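Local atomic coordinates of methylenetetrahydrofolate--tRNA-(uracil-5-)-methyltransferase TrmFO (Thermus thermophilus, PDB entry 3G5S), a protein that probably catalyses the folate- and FAD-dependent methylation of uridine 54 in transfer RNA, giving 5-methyluridine with reducing power from NADH or NADPH. Residues Y103-E106 / R107-H111; L141-A144 / L145-R148; M191-E194 / E195-F199; Q264-K267 / A268-W272; W283-Q286 / K287-I290. One frame throughout, in Å; residues are numbered along the deposited sequence. Where two conformers were deposited one is given.

Interaction 1 of 5, residues Y103-E106 / R107-H111; sequences YITE and RLTGH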
# COMPACT_ATOMS: atom_id res chain seq x y z
N TYR A 103 -20.07 13.60 6.21
CA TYR A 103 -20.29 12.93 7.49
C TYR A 103 -19.03 12.93 8.34
O TYR A 103 -19.06 13.24 9.53
CB TYR A 103 -20.78 11.49 7.26
CG TYR A 103 -21.00 10.68 8.52
CD1 TYR A 103 -22.22 10.71 9.19
CD2 TYR A 103 -20.00 9.86 9.02
CE1 TYR A 103 -22.42 9.96 10.33
CE2 TYR A 103 -20.20 9.10 10.16
CZ TYR A 103 -21.40 9.16 10.81
OH TYR A 103 -21.60 8.41 11.95
N ILE A 104 -17.90 12.59 7.72
CA ILE A 104 -16.63 12.56 8.43
C ILE A 104 -16.27 13.94 8.97
O ILE A 104 -15.86 14.09 10.12
CB ILE A 104 -15.52 12.01 7.51
CG1 ILE A 104 -15.79 10.53 7.21
CG2 ILE A 104 -14.16 12.20 8.14
CD1 ILE A 104 -14.93 9.95 6.12
N THR A 105 -16.45 14.95 8.13
CA THR A 105 -16.12 16.32 8.51
C THR A 105 -17.00 16.79 9.67
O THR A 105 -16.52 17.42 10.61
CB THR A 105 -16.26 17.27 7.32
OG1 THR A 105 -15.37 16.86 6.27
CG2 THR A 105 -15.94 18.69 7.73
N GLU A 106 -18.29 16.48 9.60
CA GLU A 106 -19.21 16.85 10.67
C GLU A 106 -18.89 16.17 12.00
O GLU A 106 -18.87 16.81 13.05
CB GLU A 106 -20.66 16.56 10.26
CG GLU A 106 -21.16 17.38 9.09
CD GLU A 106 -22.63 17.14 8.79
OE1 GLU A 106 -23.43 17.07 9.75
OE2 GLU A 106 -22.99 17.02 7.60
N ARG A 107 -18.63 14.86 11.96
CA ARG A 107 -18.37 14.12 13.19
C ARG A 107 -17.09 14.62 13.86
O ARG A 107 -17.05 14.78 15.08
CB ARG A 107 -18.28 12.61 12.94
CG ARG A 107 -19.59 11.92 12.55
CD ARG A 107 -20.72 12.15 13.54
NE ARG A 107 -20.40 11.78 14.92
CZ ARG A 107 -20.41 10.54 15.40
NH1 ARG A 107 -20.69 9.52 14.60
NH2 ARG A 107 -20.12 10.31 16.67
N LEU A 108 -16.05 14.85 13.07
CA LEU A 108 -14.79 15.35 13.62
C LEU A 108 -14.93 16.78 14.14
O LEU A 108 -14.59 17.07 15.28
CB LEU A 108 -13.69 15.27 12.56
CG LEU A 108 -13.07 13.88 12.40
CD1 LEU A 108 -12.28 13.77 11.11
CD2 LEU A 108 -12.21 13.54 13.60
N THR A 109 -15.43 17.66 13.29
CA THR A 109 -15.49 19.08 13.63
C THR A 109 -16.34 19.32 14.88
O THR A 109 -16.04 20.22 15.67
CB THR A 109 -16.01 19.92 12.45
OG1 THR A 109 -15.14 19.75 11.32
CG2 THR A 109 -16.05 21.40 12.82
N GLY A 110 -17.36 18.50 15.07
CA GLY A 110 -18.25 18.64 16.21
C GLY A 110 -17.76 18.04 17.52
O GLY A 110 -18.41 18.20 18.55
N HIS A 111 -16.63 17.35 17.49
CA HIS A 111 -16.11 16.73 18.71
C HIS A 111 -15.48 17.77 19.65
O HIS A 111 -14.66 18.57 19.21
CB HIS A 111 -15.08 15.65 18.38
CG HIS A 111 -14.86 14.69 19.50
ND1 HIS A 111 -14.20 15.03 20.66
CD2 HIS A 111 -15.26 13.40 19.66
CE1 HIS A 111 -14.18 13.99 21.48
NE2 HIS A 111 -14.82 12.99 20.89
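Tyr103 and Arg107, one helical turn apart, run side by side and point the same way, and together they illustrate how an i/i+4 pair can use one arginine twice. The aliphatic part of Arg107 lies over a face of the Tyr103 ring in a CH-pi contact, its CG 3.9 Å from the ring centroid and shifted toward the rim. The arginine then bends at both chi2 and chi3 (each -55°), which curls its head back so that NH1 meets Tyr103 OH at 3.0 Å, in a weak, bent hydrogen bond (135°). Ring and guanidinium stand nearly perpendicular, and the hydroxyl also bonds to Glu80. With an alanine at Tyr103, the arginine methylenes would probably lose their aromatic floor, and Glu80 its phenolic partner, leaving the guanidinium less restrained. The packed side of the turn belongs to Ile104 and Leu108, both buried, with Ile104 CG2 3.8 Å from Leu108 CD1. The outer side is looser: Glu106 and Thr109 are exposed, yet Thr109 spends its hydroxyl on the backbone. Thr105 O accepts from both Thr109 N at 2.9 Å and Thr109 OG1 at 2.8 Å, the two donors arriving from opposite faces of the carbonyl plane. Gly110 N bonds to Glu106 O in turn. Helix 97-109 packs against two others of this Rossmann-type region: Leu108 rests on Ser14 and Leu21 of helix 11-22, while Tyr103 and Ile104 meet Ala81 of helix 77-84.

Interaction 2 of 5, residues L141-A144 / L145-R148; sequences LAEA and LKRR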
# COMPACT_ATOMS: atom_id res chain seq x y z
N LEU A 141 7.07 20.00 3.82
CA LEU A 141 7.13 18.91 4.78
C LEU A 141 7.97 17.76 4.26
O LEU A 141 8.70 17.12 5.03
CB LEU A 141 5.73 18.44 5.19
CG LEU A 141 5.74 17.45 6.35
CD1 LEU A 141 6.27 18.08 7.63
CD2 LEU A 141 4.33 16.91 6.57
N ALA A 142 7.89 17.48 2.96
CA ALA A 142 8.75 16.46 2.37
C ALA A 142 10.22 16.82 2.59
O ALA A 142 11.04 15.97 2.95
CB ALA A 142 8.44 16.28 0.88
N GLU A 143 10.56 18.09 2.40
CA GLU A 143 11.94 18.53 2.63
C GLU A 143 12.34 18.34 4.09
O GLU A 143 13.47 17.93 4.38
CB GLU A 143 12.10 20.00 2.22
CG GLU A 143 12.08 20.22 0.72
CD GLU A 143 13.24 19.54 0.02
OE1 GLU A 143 14.39 19.67 0.49
OE2 GLU A 143 13.00 18.88 -1.01
N ALA A 144 11.43 18.63 5.00
CA ALA A 144 11.70 18.45 6.42
C ALA A 144 11.95 16.98 6.76
O ALA A 144 12.83 16.66 7.56
CB ALA A 144 10.55 19.01 7.25
N LEU A 145 11.17 16.09 6.16
CA LEU A 145 11.34 14.66 6.38
C LEU A 145 12.68 14.17 5.83
O LEU A 145 13.36 13.37 6.47
CB LEU A 145 10.19 13.88 5.76
CG LEU A 145 8.89 13.98 6.56
CD1 LEU A 145 7.71 13.55 5.70
CD2 LEU A 145 8.97 13.16 7.84
N LYS A 146 13.06 14.65 4.65
CA LYS A 146 14.35 14.29 4.09
C LYS A 146 15.50 14.78 4.98
O LYS A 146 16.47 14.06 5.18
CB LYS A 146 14.50 14.86 2.68
CG LYS A 146 13.59 14.20 1.66
CD LYS A 146 13.94 14.59 0.24
CE LYS A 146 14.00 16.09 0.04
NZ LYS A 146 14.35 16.44 -1.36
N ARG A 147 15.38 15.99 5.50
CA ARG A 147 16.41 16.53 6.38
C ARG A 147 16.59 15.67 7.63
O ARG A 147 17.71 15.38 8.05
CB ARG A 147 16.08 17.96 6.80
CG ARG A 147 16.39 19.03 5.78
CD ARG A 147 16.45 20.41 6.43
NE ARG A 147 15.24 20.73 7.18
CZ ARG A 147 14.15 21.26 6.64
NH1 ARG A 147 14.11 21.53 5.34
NH2 ARG A 147 13.09 21.51 7.40
N ARG A 148 15.48 15.26 8.22
CA ARG A 148 15.50 14.55 9.49
C ARG A 148 15.90 13.08 9.32
O ARG A 148 16.66 12.54 10.12
CB ARG A 148 14.14 14.70 10.18
CG ARG A 148 13.94 13.97 11.51
CD ARG A 148 14.54 14.68 12.72
NE ARG A 148 14.39 16.13 12.72
CZ ARG A 148 13.43 16.82 13.35
NH1 ARG A 148 12.48 16.20 14.03
NH2 ARG A 148 13.43 18.15 13.29
O HOH W 1 15.88 21.11 3.13
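Glu143 and Lys146, three residues apart on helix 139-149, form a salt bridge between OE2 and NZ at 2.8 Å. The lysine nitrogen comes to the carboxylate from above its plane, 35° out, and Lys146 CE follows it closely, 3.1 Å from Glu143 OE2. Bends in the glutamate at chi2 (-63°) and in the lysine at chi3 (-54°) turn the two chains toward each other across the helix surface. Arg147, the next residue and one turn on from Glu143, lays a face of its guanidinium over the backbone, with Arg147 NH2 3.5 Å from Ala144 CA and 3.6 Å from Ala144 CB. A water at the edge of that group, in its plane, accepts from Arg147 NH1 at 2.9 Å and donates weakly to Glu143 OE1, linking charges that do not meet directly. Beneath these side chains runs the ordinary i to i+4 ladder of an alpha-helix, from Leu145 N on Leu141 O to Arg148 N on Ala144 O. This helix follows strand 129-131 of the parallel sheet in the FAD-binding, Rossmann-like part of the protein, and Leu141 belongs to the FAD pocket and touches the cofactor. Farther out, Arg147 NH2 has a salt bridge to Glu123, and Lys146 NZ a weak bond to Tyr156 OH. The apolar side of the helix, with Ala142 and Leu145, rests on Leu154 of strand 154-155.

Interaction 3 of 5, residues M191-E194 / E195-F199; sequences MTEE and EYRRF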
# COMPACT_ATOMS: atom_id res chain seq x y z
N MSE A 191 13.82 -17.32 -21.50
CA MSE A 191 12.95 -17.20 -22.65
C MSE A 191 13.76 -17.41 -23.91
O MSE A 191 14.93 -17.00 -23.98
CB MSE A 191 12.38 -15.79 -22.68
CG MSE A 191 11.03 -15.70 -23.29
SE MSE A 191 10.32 -13.98 -22.85
CE MSE A 191 10.35 -14.11 -20.96
N THR A 192 13.16 -18.04 -24.92
CA THR A 192 13.79 -18.13 -26.23
C THR A 192 13.54 -16.84 -26.99
O THR A 192 12.73 -16.00 -26.58
CB THR A 192 13.18 -19.26 -27.07
OG1 THR A 192 11.79 -18.98 -27.28
CG2 THR A 192 13.34 -20.61 -26.37
N GLU A 193 14.23 -16.69 -28.11
CA GLU A 193 14.01 -15.54 -28.98
C GLU A 193 12.55 -15.44 -29.45
O GLU A 193 11.99 -14.35 -29.49
CB GLU A 193 14.96 -15.60 -30.18
CG GLU A 193 15.00 -14.35 -31.04
CD GLU A 193 16.07 -14.42 -32.13
OE1 GLU A 193 16.69 -15.49 -32.28
OE2 GLU A 193 16.28 -13.41 -32.83
N GLU A 194 11.92 -16.56 -29.80
CA GLU A 194 10.52 -16.51 -30.22
C GLU A 194 9.59 -16.10 -29.09
O GLU A 194 8.65 -15.34 -29.29
CB GLU A 194 10.07 -17.85 -30.83
CG GLU A 194 8.55 -18.00 -30.96
CD GLU A 194 7.89 -16.96 -31.87
OE1 GLU A 194 8.61 -16.27 -32.62
OE2 GLU A 194 6.65 -16.84 -31.83
N GLU A 195 9.85 -16.60 -27.88
CA GLU A 195 9.04 -16.20 -26.74
C GLU A 195 9.21 -14.72 -26.45
O GLU A 195 8.25 -14.02 -26.12
CB GLU A 195 9.38 -17.05 -25.52
CG GLU A 195 8.90 -18.48 -25.66
CD GLU A 195 9.44 -19.41 -24.60
OE1 GLU A 195 10.58 -19.21 -24.13
OE2 GLU A 195 8.73 -20.38 -24.24
N TYR A 196 10.45 -14.23 -26.56
CA TYR A 196 10.69 -12.80 -26.39
C TYR A 196 9.94 -11.99 -27.44
O TYR A 196 9.31 -10.98 -27.13
CB TYR A 196 12.18 -12.47 -26.42
CG TYR A 196 12.41 -10.98 -26.44
CD1 TYR A 196 12.22 -10.22 -25.30
CD2 TYR A 196 12.79 -10.33 -27.61
CE1 TYR A 196 12.41 -8.86 -25.31
CE2 TYR A 196 12.98 -8.96 -27.63
CZ TYR A 196 12.79 -8.23 -26.48
OH TYR A 196 12.97 -6.87 -26.48
N ARG A 197 10.01 -12.42 -28.69
CA ARG A 197 9.33 -11.70 -29.76
C ARG A 197 7.82 -11.58 -29.52
O ARG A 197 7.24 -10.51 -29.70
CB ARG A 197 9.65 -12.31 -31.13
CG ARG A 197 11.15 -12.33 -31.46
CD ARG A 197 11.43 -12.62 -32.94
NE ARG A 197 11.47 -11.40 -33.74
CZ ARG A 197 12.59 -10.83 -34.20
NH1 ARG A 197 13.77 -11.38 -33.94
NH2 ARG A 197 12.52 -9.72 -34.92
N ARG A 198 7.18 -12.68 -29.11
CA ARG A 198 5.74 -12.66 -28.79
C ARG A 198 5.45 -11.66 -27.67
O ARG A 198 4.52 -10.87 -27.75
CB ARG A 198 5.24 -14.06 -28.40
CG ARG A 198 3.75 -14.14 -27.99
CD ARG A 198 3.39 -15.46 -27.28
NE ARG A 198 1.97 -15.52 -26.89
CZ ARG A 198 1.50 -16.23 -25.86
NH1 ARG A 198 2.33 -16.94 -25.11
NH2 ARG A 198 0.20 -16.21 -25.58
N PHE A 199 6.28 -11.71 -26.62
CA PHE A 199 6.11 -10.87 -25.45
C PHE A 199 6.30 -9.39 -25.81
O PHE A 199 5.49 -8.53 -25.45
CB PHE A 199 7.11 -11.31 -24.38
CG PHE A 199 6.94 -10.61 -23.06
CD1 PHE A 199 5.88 -10.90 -22.23
CD2 PHE A 199 7.88 -9.69 -22.64
CE1 PHE A 199 5.74 -10.26 -21.01
CE2 PHE A 199 7.74 -9.05 -21.43
CZ PHE A 199 6.67 -9.34 -20.61
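Glu195 reaches back to the N-cap residue just before its own helix, and Thr192 answers in kind: a capping box at the head of helix 193-205. Thr192 N donates to Glu195 OE1 at 2.9 Å in a nearly straight bond (169°), using the anti side of the carboxylate. In return Glu195 N donates to Thr192 OG1 at 3.1 Å. The threonine hydroxyl can turn to that amide because chi1 (62°) sets OG1 between its own backbone N and carbonyl carbon. Cut back to an alanine, Glu195 would probably leave Thr192 N without its acceptor and the first turn less firmly fixed. Met191, a selenomethionine at the end of strand 187-191, makes a Met-aromatic contact in one of its two conformers, SE lying obliquely 5.4 Å from the centroid of the Phe199 ring, though its placement is uncertain. Tyr196 is buried; its hydroxyl bonds to Tyr234 O and its ring meets the Tyr234 ring edge-to-face. On the outer side, Glu193 and Arg197 run alongside each other, and Glu193 OE2 lies at the edge of the guanidinium in a long salt bridge of 3.4 Å to Arg197 NH1.

Interaction 4 of 5, residues Q264-K267 / A268-W272; sequences QEDK and AGRMW. With EDO (1,2-ethanediol), chain G.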
# COMPACT_ATOMS: atom_id res chain seq x y z
N GLN A 264 12.51 -11.61 -4.02
CA GLN A 264 11.69 -11.74 -2.83
C GLN A 264 11.43 -10.38 -2.18
O GLN A 264 12.37 -9.61 -1.95
CB GLN A 264 12.38 -12.69 -1.85
CG GLN A 264 11.58 -12.94 -0.59
CD GLN A 264 12.23 -13.94 0.33
OE1 GLN A 264 11.97 -13.94 1.54
NE2 GLN A 264 13.08 -14.80 -0.22
N GLU A 265 10.17 -10.08 -1.89
CA GLU A 265 9.81 -8.80 -1.27
C GLU A 265 9.49 -8.92 0.21
O GLU A 265 9.85 -8.05 1.00
CB GLU A 265 8.62 -8.17 -1.99
CG GLU A 265 8.89 -7.78 -3.42
CD GLU A 265 10.03 -6.77 -3.59
OE1 GLU A 265 10.44 -6.12 -2.60
OE2 GLU A 265 10.51 -6.63 -4.73
N ASP A 266 8.78 -9.98 0.59
CA ASP A 266 8.37 -10.16 1.98
C ASP A 266 9.32 -11.07 2.74
O ASP A 266 10.02 -11.89 2.16
CB ASP A 266 6.93 -10.70 2.06
CG ASP A 266 6.78 -12.07 1.43
OD1 ASP A 266 7.51 -12.37 0.46
OD2 ASP A 266 5.91 -12.85 1.90
N LYS A 267 9.32 -10.93 4.06
CA LYS A 267 10.13 -11.77 4.92
C LYS A 267 9.77 -13.24 4.74
O LYS A 267 10.64 -14.10 4.69
CB LYS A 267 9.93 -11.35 6.37
CG LYS A 267 10.95 -11.88 7.34
CD LYS A 267 10.73 -11.29 8.72
CE LYS A 267 11.94 -11.49 9.61
NZ LYS A 267 12.32 -12.91 9.69
N ALA A 268 8.47 -13.53 4.61
CA ALA A 268 7.98 -14.90 4.50
C ALA A 268 8.28 -15.55 3.15
O ALA A 268 8.21 -16.77 3.01
CB ALA A 268 6.49 -14.97 4.80
N GLY A 269 8.58 -14.74 2.14
CA GLY A 269 8.87 -15.28 0.82
C GLY A 269 7.66 -15.70 0.01
O GLY A 269 7.81 -16.43 -0.96
N ARG A 270 6.47 -15.24 0.39
CA ARG A 270 5.27 -15.48 -0.41
C ARG A 270 5.14 -14.54 -1.61
O ARG A 270 4.37 -14.82 -2.52
CB ARG A 270 4.01 -15.33 0.45
CG ARG A 270 3.84 -16.41 1.49
CD ARG A 270 2.54 -16.24 2.24
NE ARG A 270 2.53 -15.05 3.09
CZ ARG A 270 2.86 -15.04 4.38
NH1 ARG A 270 3.26 -16.16 4.97
NH2 ARG A 270 2.82 -13.91 5.06
N MSE A 271 5.86 -13.42 -1.59
CA MSE A 271 5.62 -12.34 -2.54
C MSE A 271 6.89 -12.00 -3.31
O MSE A 271 7.88 -11.56 -2.71
CB MSE A 271 5.10 -11.11 -1.81
CG MSE A 271 3.80 -11.37 -1.09
SE MSE A 271 3.27 -9.97 0.12
CE MSE A 271 2.93 -8.65 -1.18
N TRP A 272 6.87 -12.20 -4.62
CA TRP A 272 8.03 -11.98 -5.47
C TRP A 272 7.69 -11.00 -6.59
O TRP A 272 6.70 -11.18 -7.31
CB TRP A 272 8.53 -13.31 -6.05
CG TRP A 272 9.16 -14.19 -5.00
CD1 TRP A 272 8.56 -14.69 -3.88
CD2 TRP A 272 10.52 -14.63 -4.95
NE1 TRP A 272 9.46 -15.42 -3.15
CE2 TRP A 272 10.67 -15.40 -3.79
CE3 TRP A 272 11.62 -14.44 -5.79
CZ2 TRP A 272 11.88 -15.99 -3.44
CZ3 TRP A 272 12.82 -15.03 -5.44
CH2 TRP A 272 12.95 -15.79 -4.28
C1 EDO G . 12.75 -9.42 2.35
O1 EDO G . 11.88 -8.81 3.31
C2 EDO G . 13.99 -8.56 2.10
O2 EDO G . 14.41 -7.98 3.34
O HOH W 2 3.83 -11.74 3.22
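Asp266 takes the backbone amides of Arg270 and Met271 on its carboxylate, holding together the loop of a beta-hairpin that joins strands 258-264 and 271-274 of the antiparallel sheet. Among the hydrogen bonds, Arg270 N meets the syn lone pair of Asp266 OD2 at 2.9 Å, while Met271 N reaches Asp266 OD1 at 2.8 Å from above the carboxylate plane. With chi1 at 63° the carboxylate folds back over its own backbone, facing the amides of the turn. The backbone adds Glu265 N to Met271 O at 2.8 Å where the strands enter the loop and, within the turn, Gly269 N to Asp266 O, the latter from well above the carbonyl plane. Positive phi at Gly269 (78°) suits the glycine found there. As for charge, the Arg270 guanidinium stays beyond salt-bridge range of Asp266 OD2, although a water donates to that oxygen at 2.7 Å and accepts weakly from Arg270 NH2. Arg270 NE is bonded instead to Gly398 O, and the buried Glu265 carboxylate pairs with Arg263. Apolar contact comes from the non-hydrogen-bonded pair Gln264 and Trp272, whose side chains share a face of the sheet. Gln264 CB sits over the indole in a CH-pi contact, 3.8 Å from the centroid of the six-membered ring. The indole is also held at its edge, where Trp272 NE1 donates within the ring plane to Gly269 O at 2.9 Å.

Interaction 5 of 5, residues W283-Q286 / K287-I290; sequences WPEQ and KRLI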
# COMPACT_ATOMS: atom_id res chain seq x y z
N TRP A 283 -4.52 -3.23 -15.43
CA TRP A 283 -4.25 -4.45 -14.69
C TRP A 283 -4.58 -5.74 -15.46
O TRP A 283 -3.79 -6.68 -15.44
CB TRP A 283 -4.88 -4.37 -13.29
CG TRP A 283 -4.24 -3.26 -12.46
CD1 TRP A 283 -3.32 -2.35 -12.89
CD2 TRP A 283 -4.51 -2.96 -11.09
NE1 TRP A 283 -2.97 -1.51 -11.86
CE2 TRP A 283 -3.69 -1.85 -10.75
CE3 TRP A 283 -5.34 -3.50 -10.12
CZ2 TRP A 283 -3.69 -1.30 -9.47
CZ3 TRP A 283 -5.34 -2.95 -8.85
CH2 TRP A 283 -4.52 -1.86 -8.54
N PRO A 284 -5.72 -5.79 -16.17
CA PRO A 284 -5.98 -7.01 -16.94
C PRO A 284 -4.92 -7.25 -18.02
O PRO A 284 -4.61 -8.40 -18.34
CB PRO A 284 -7.34 -6.75 -17.59
CG PRO A 284 -8.01 -5.78 -16.65
CD PRO A 284 -6.89 -4.89 -16.16
N GLU A 285 -4.35 -6.18 -18.56
CA GLU A 285 -3.27 -6.32 -19.54
C GLU A 285 -2.00 -6.85 -18.88
O GLU A 285 -1.31 -7.68 -19.46
CB GLU A 285 -2.99 -5.00 -20.25
CG GLU A 285 -4.16 -4.51 -21.09
CD GLU A 285 -4.40 -5.36 -22.33
OE1 GLU A 285 -4.82 -6.54 -22.20
OE2 GLU A 285 -4.17 -4.85 -23.44
N GLN A 286 -1.70 -6.38 -17.68
CA GLN A 286 -0.55 -6.90 -16.95
C GLN A 286 -0.70 -8.40 -16.74
O GLN A 286 0.25 -9.15 -16.93
CB GLN A 286 -0.41 -6.20 -15.60
CG GLN A 286 0.01 -4.75 -15.69
CD GLN A 286 0.29 -4.15 -14.32
OE1 GLN A 286 0.90 -4.79 -13.47
NE2 GLN A 286 -0.14 -2.91 -14.12
N LYS A 287 -1.88 -8.84 -16.32
CA LYS A 287 -2.08 -10.26 -16.10
C LYS A 287 -1.86 -11.07 -17.38
O LYS A 287 -1.17 -12.10 -17.37
CB LYS A 287 -3.48 -10.53 -15.54
CG LYS A 287 -3.75 -11.99 -15.27
CD LYS A 287 -5.12 -12.19 -14.66
CE LYS A 287 -5.39 -13.65 -14.37
NZ LYS A 287 -6.73 -13.84 -13.74
N ARG A 288 -2.43 -10.61 -18.48
CA ARG A 288 -2.28 -11.30 -19.76
C ARG A 288 -0.81 -11.41 -20.16
O ARG A 288 -0.34 -12.46 -20.61
CB ARG A 288 -3.08 -10.59 -20.84
CG ARG A 288 -3.09 -11.31 -22.17
CD ARG A 288 -4.12 -10.70 -23.11
NE ARG A 288 -3.87 -9.29 -23.36
CZ ARG A 288 -3.07 -8.82 -24.31
NH1 ARG A 288 -2.44 -9.67 -25.12
NH2 ARG A 288 -2.91 -7.52 -24.46
N LEU A 289 -0.08 -10.31 -19.99
CA LEU A 289 1.33 -10.26 -20.36
C LEU A 289 2.18 -11.14 -19.44
O LEU A 289 3.03 -11.91 -19.90
CB LEU A 289 1.83 -8.82 -20.33
CG LEU A 289 1.63 -8.00 -21.62
CD1 LEU A 289 2.79 -8.23 -22.56
CD2 LEU A 289 0.31 -8.36 -22.31
N ILE A 290 1.95 -11.03 -18.14
CA ILE A 290 2.72 -11.79 -17.17
C ILE A 290 2.59 -13.29 -17.44
O ILE A 290 3.56 -14.04 -17.33
CB ILE A 290 2.31 -11.47 -15.72
CG1 ILE A 290 2.79 -10.07 -15.32
CG2 ILE A 290 2.84 -12.51 -14.75
CD1 ILE A 290 2.08 -9.49 -14.13
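Trp283 opens the contact through its backbone, since its O accepts from Lys287 N at 3.0 Å while the indole turns away to stack on Tyr304. Pro284 follows in the first turn, where a proline is easily accommodated because the amide hydrogen it lacks would have no acceptor a turn earlier in the helix; its O takes Arg288 N. Glu285 then carries the charged part. Its chain bends at chi2 (-70°) to lie beside Arg288, and the carboxylate meets the NE and NH2 side of the guanidinium, the two planes 40° apart. Glu285 OE1 receives Arg288 NE at 3.1 Å, in the guanidinium plane and on the syn side of the carboxylate, though tilted 34° from the carboxylate plane, with weak bonds from Arg288 NH2 to both oxygens at 3.1 Å. This i/i+3 salt bridge lies on the short helix 283-290, which follows strand 271-274 in the chain and sends Leu289 against Phe199, Ala202 and Leu203 of helix 193-205. The charged pair is joined to that same region, because Glu285 OE2 also accepts from the backbone N of Gln207. Leu289 CD2 lies over the guanidinium face, so one side of the arginine head rests on an apolar neighbour. Gln286, buried, uses its amide elsewhere: OE1 takes Gly305 N and NE2 gives to Leu281 O, which fixes the rotation of the group. Its backbone O accepts Ile290 N at 2.8 Å, and Ile290 CG1 packs close to that oxygen at 3.1 Å.

Along the chain the five contacts come one after another, each complete before the next begins. Interactions 1 and 2 lie on helices 97-109 and 139-149 of the FAD-binding, Rossmann-like part, their centres about 30 Å apart. Interaction 4 is the turn of the hairpin between strands 258-264 and 271-274 of the antiparallel sheet; strand 187-191, which leads into interaction 3, belongs to that sheet too. Interactions 3 and 5 are the one pair that touches: Phe199 CE1 is 3.4 Å from Leu289 O, packing helix 193-205 on helix 283-290. Interactions 1 and 3 are farthest apart, with centres about 57 Å apart across the molecule. Local helix and hairpin contacts thus recur in both the cofactor-binding and the sheet-bearing regions.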